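Side-chain contact in conserved hypothetical membrane lipoprotein (Ureaplasma parvum, PDB 3K63), which is of unknown function but belongs to the membrane-associated lipoproteins and may bind lipid, seen here as its Lipoprotein_17 domain: residues Asp30-Pro34 with Ser35-Lys39. Sequence-based numbering, arbitrary orientation.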
ATOM      1  N   ASP A  30      -1.628   4.381  10.632  1.00 53.93           N
ATOM      2  CA  ASP A  30      -2.673   5.294  11.074  1.00 54.40           C
ATOM      3  C   ASP A  30      -2.224   6.712  11.415  1.00 52.64           C
ATOM      4  O   ASP A  30      -3.031   7.517  11.854  1.00 50.49           O
ATOM      5  CB  ASP A  30      -3.467   4.686  12.247  1.00 57.95           C
ATOM      6  CG  ASP A  30      -2.607   4.377  13.469  1.00 63.00           C
ATOM      7  OD1 ASP A  30      -1.399   4.704  13.472  1.00 58.90           O
ATOM      8  OD2 ASP A  30      -3.163   3.802  14.434  1.00 66.54           O
ATOM      9  N   GLN A  31      -0.942   7.011  11.228  1.00 54.01           N
ATOM     10  CA  GLN A  31      -0.414   8.351  11.494  1.00 53.74           C
ATOM     11  C   GLN A  31      -0.056   8.990  10.141  1.00 52.78           C
ATOM     12  O   GLN A  31       0.453  10.116  10.071  1.00 51.58           O
ATOM     13  CB  GLN A  31       0.836   8.278  12.384  1.00 51.82           C
ATOM     14  CG  GLN A  31       0.552   7.833  13.818  1.00 55.69           C
ATOM     15  CD  GLN A  31       1.823   7.497  14.601  1.00 68.88           C
ATOM     16  OE1 GLN A  31       2.919   7.421  14.032  1.00 64.33           O
ATOM     17  NE2 GLN A  31       1.678   7.285  15.910  1.00 74.21           N
ATOM     18  N   LEU A  32      -0.353   8.269   9.059  1.00 50.44           N
ATOM     19  CA  LEU A  32      -0.045   8.743   7.709  1.00 47.98           C
ATOM     20  C   LEU A  32      -1.239   8.885   6.790  1.00 44.51           C
ATOM     21  O   LEU A  32      -1.973   7.935   6.545  1.00 43.29           O
ATOM     22  CB  LEU A  32       0.965   7.820   7.042  1.00 46.14           C
ATOM     23  CG  LEU A  32       2.381   7.836   7.598  1.00 45.33           C
ATOM     24  CD1 LEU A  32       3.127   6.664   7.014  1.00 45.79           C
ATOM     25  CD2 LEU A  32       3.071   9.153   7.268  1.00 41.68           C
ATOM     26  N   LEU A  33      -1.424  10.086   6.269  1.00 41.87           N
ATOM     27  CA  LEU A  33      -2.522  10.334   5.349  1.00 45.02           C
ATOM     28  C   LEU A  33      -2.206   9.641   4.022  1.00 44.12           C
ATOM     29  O   LEU A  33      -1.040   9.550   3.623  1.00 41.21           O
ATOM     30  CB  LEU A  33      -2.668  11.831   5.102  1.00 47.40           C
ATOM     31  CG  LEU A  33      -3.279  12.694   6.208  1.00 49.67           C
ATOM     32  CD1 LEU A  33      -2.914  14.157   5.970  1.00 44.38           C
ATOM     33  CD2 LEU A  33      -4.803  12.498   6.250  1.00 43.22           C
ATOM     34  N   PRO A  34      -3.229   9.114   3.340  1.00 42.85           N
ATOM     35  CA  PRO A  34      -2.915   8.465   2.071  1.00 44.60           C
ATOM     36  C   PRO A  34      -2.097   9.376   1.169  1.00 44.38           C
ATOM     37  O   PRO A  34      -1.155   8.916   0.523  1.00 44.18           O
ATOM     38  CB  PRO A  34      -4.288   8.146   1.501  1.00 44.53           C
ATOM     39  CG  PRO A  34      -5.030   7.725   2.747  1.00 45.40           C
ATOM     40  CD  PRO A  34      -4.588   8.762   3.789  1.00 43.35           C
ATOM     41  N   SER A  35      -2.428  10.669   1.147  1.00 46.01           N
ATOM     42  CA  SER A  35      -1.718  11.624   0.296  1.00 39.87           C
ATOM     43  C   SER A  35      -0.233  11.720   0.620  1.00 40.97           C
ATOM     44  O   SER A  35       0.579  11.866  -0.285  1.00 43.10           O
ATOM     45  CB  SER A  35      -2.385  13.007   0.362  1.00 39.67           C
ATOM     46  OG  SER A  35      -2.363  13.543   1.673  1.00 45.05           O
ATOM     47  N   GLN A  36       0.128  11.636   1.895  1.00 41.61           N
ATOM     48  CA  GLN A  36       1.538  11.681   2.289  1.00 40.03           C
ATOM     49  C   GLN A  36       2.294  10.484   1.693  1.00 38.33           C
ATOM     50  O   GLN A  36       3.397  10.628   1.167  1.00 37.11           O
ATOM     51  CB  GLN A  36       1.681  11.639   3.818  1.00 43.22           C
ATOM     52  CG  GLN A  36       1.132  12.851   4.561  1.00 39.45           C
ATOM     53  CD  GLN A  36       1.164  12.654   6.057  1.00 40.31           C
ATOM     54  OE1 GLN A  36       0.285  12.001   6.638  1.00 44.34           O
ATOM     55  NE2 GLN A  36       2.199  13.191   6.690  1.00 42.22           N
ATOM     56  N   ILE A  37       1.693   9.301   1.779  1.00 37.89           N
ATOM     57  CA  ILE A  37       2.321   8.090   1.257  1.00 38.20           C
ATOM     58  C   ILE A  37       2.474   8.154  -0.266  1.00 35.61           C
ATOM     59  O   ILE A  37       3.520   7.816  -0.817  1.00 34.95           O
ATOM     60  CB  ILE A  37       1.500   6.835   1.670  1.00 41.80           C
ATOM     61  CG1 ILE A  37       1.623   6.627   3.187  1.00 38.90           C
ATOM     62  CG2 ILE A  37       1.993   5.602   0.901  1.00 34.31           C
ATOM     63  CD1 ILE A  37       0.658   5.595   3.779  1.00 43.25           C
ATOM     64  N   TYR A  38       1.421   8.606  -0.933  1.00 39.13           N
ATOM     65  CA  TYR A  38       1.400   8.741  -2.382  1.00 36.05           C
ATOM     66  C   TYR A  38       2.490   9.695  -2.912  1.00 39.63           C
ATOM     67  O   TYR A  38       3.042   9.486  -3.986  1.00 35.13           O
ATOM     68  CB  TYR A  38       0.032   9.267  -2.793  1.00 37.64           C
ATOM     69  CG  TYR A  38      -0.123   9.569  -4.269  1.00 37.05           C
ATOM     70  CD1 TYR A  38      -0.534   8.587  -5.161  1.00 37.53           C
ATOM     71  CD2 TYR A  38       0.123  10.842  -4.763  1.00 35.55           C
ATOM     72  CE1 TYR A  38      -0.701   8.871  -6.515  1.00 41.78           C
ATOM     73  CE2 TYR A  38      -0.038  11.138  -6.103  1.00 38.70           C
ATOM     74  CZ  TYR A  38      -0.450  10.151  -6.980  1.00 43.32           C
ATOM     75  OH  TYR A  38      -0.608  10.431  -8.329  1.00 52.59           O
ATOM     76  N   LYS A  39       2.793  10.741  -2.146  1.00 37.79           N
ATOM     77  CA  LYS A  39       3.779  11.740  -2.551  1.00 37.09           C
ATOM     78  C   LYS A  39       5.198  11.471  -2.071  1.00 36.62           C
ATOM     79  O   LYS A  39       6.128  12.216  -2.396  1.00 33.87           O
ATOM     80  CB  LYS A  39       3.330  13.126  -2.059  1.00 39.17           C
ATOM     81  CG  LYS A  39       2.091  13.620  -2.766  1.00 45.09           C
ATOM     82  CD  LYS A  39       1.621  14.974  -2.294  1.00 47.15           C
ATOM     83  CE  LYS A  39       0.579  15.512  -3.291  1.00 65.63           C
ATOM     84  NZ  LYS A  39       0.031  16.877  -2.983  1.00 80.89           N
TER
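The carboxamide of Gln36 turns one face to Leu32, whose CD2 sits over it, 4.2 Å from Gln36 CD and somewhat off the perpendicular; its oxygen points to Leu33, whose CB comes within 3.3 Å of Gln36 OE1. OE1 also accepts the backbone N-H of Leu33 at an N to OE1 distance of 2.6 Å. The bond is nearly straight (170° at the hydrogen), with the donor tilted 16° from the carbonyl plane. Gln36 gets there by setting CG beside its own backbone N (chi1 -66°) and running extended beyond it. Leu33 is the N-cap of helix 34-40 and Gln36 the third helical residue, so the bond is one half of a capping box, Gln36 side chain to N-cap N-H; Leu33 cannot supply the reciprocal half. The flanking residues complete a hydrophobic staple: Leu32, just before the cap, meets Ile37 with its CB 4.0 Å from Ile37 CD1, the two side chains crossing at about a right angle. Tyr38 N bonds to Pro34 O (3.0 Å), whereas Leu33 O receives only weak bonds from the N-H groups of Gln36 and Ile37. Beyond the turn, Pro34 packs on helix 70-76 and Ser35 OG is bonded to Glu112 and Asn74. A leucine cap has no polar side chain to offer the helix, yet the N-H of this buried residue is taken up by Gln36 OE1, while the staple probably helps to shield the junction with hydrocarbon.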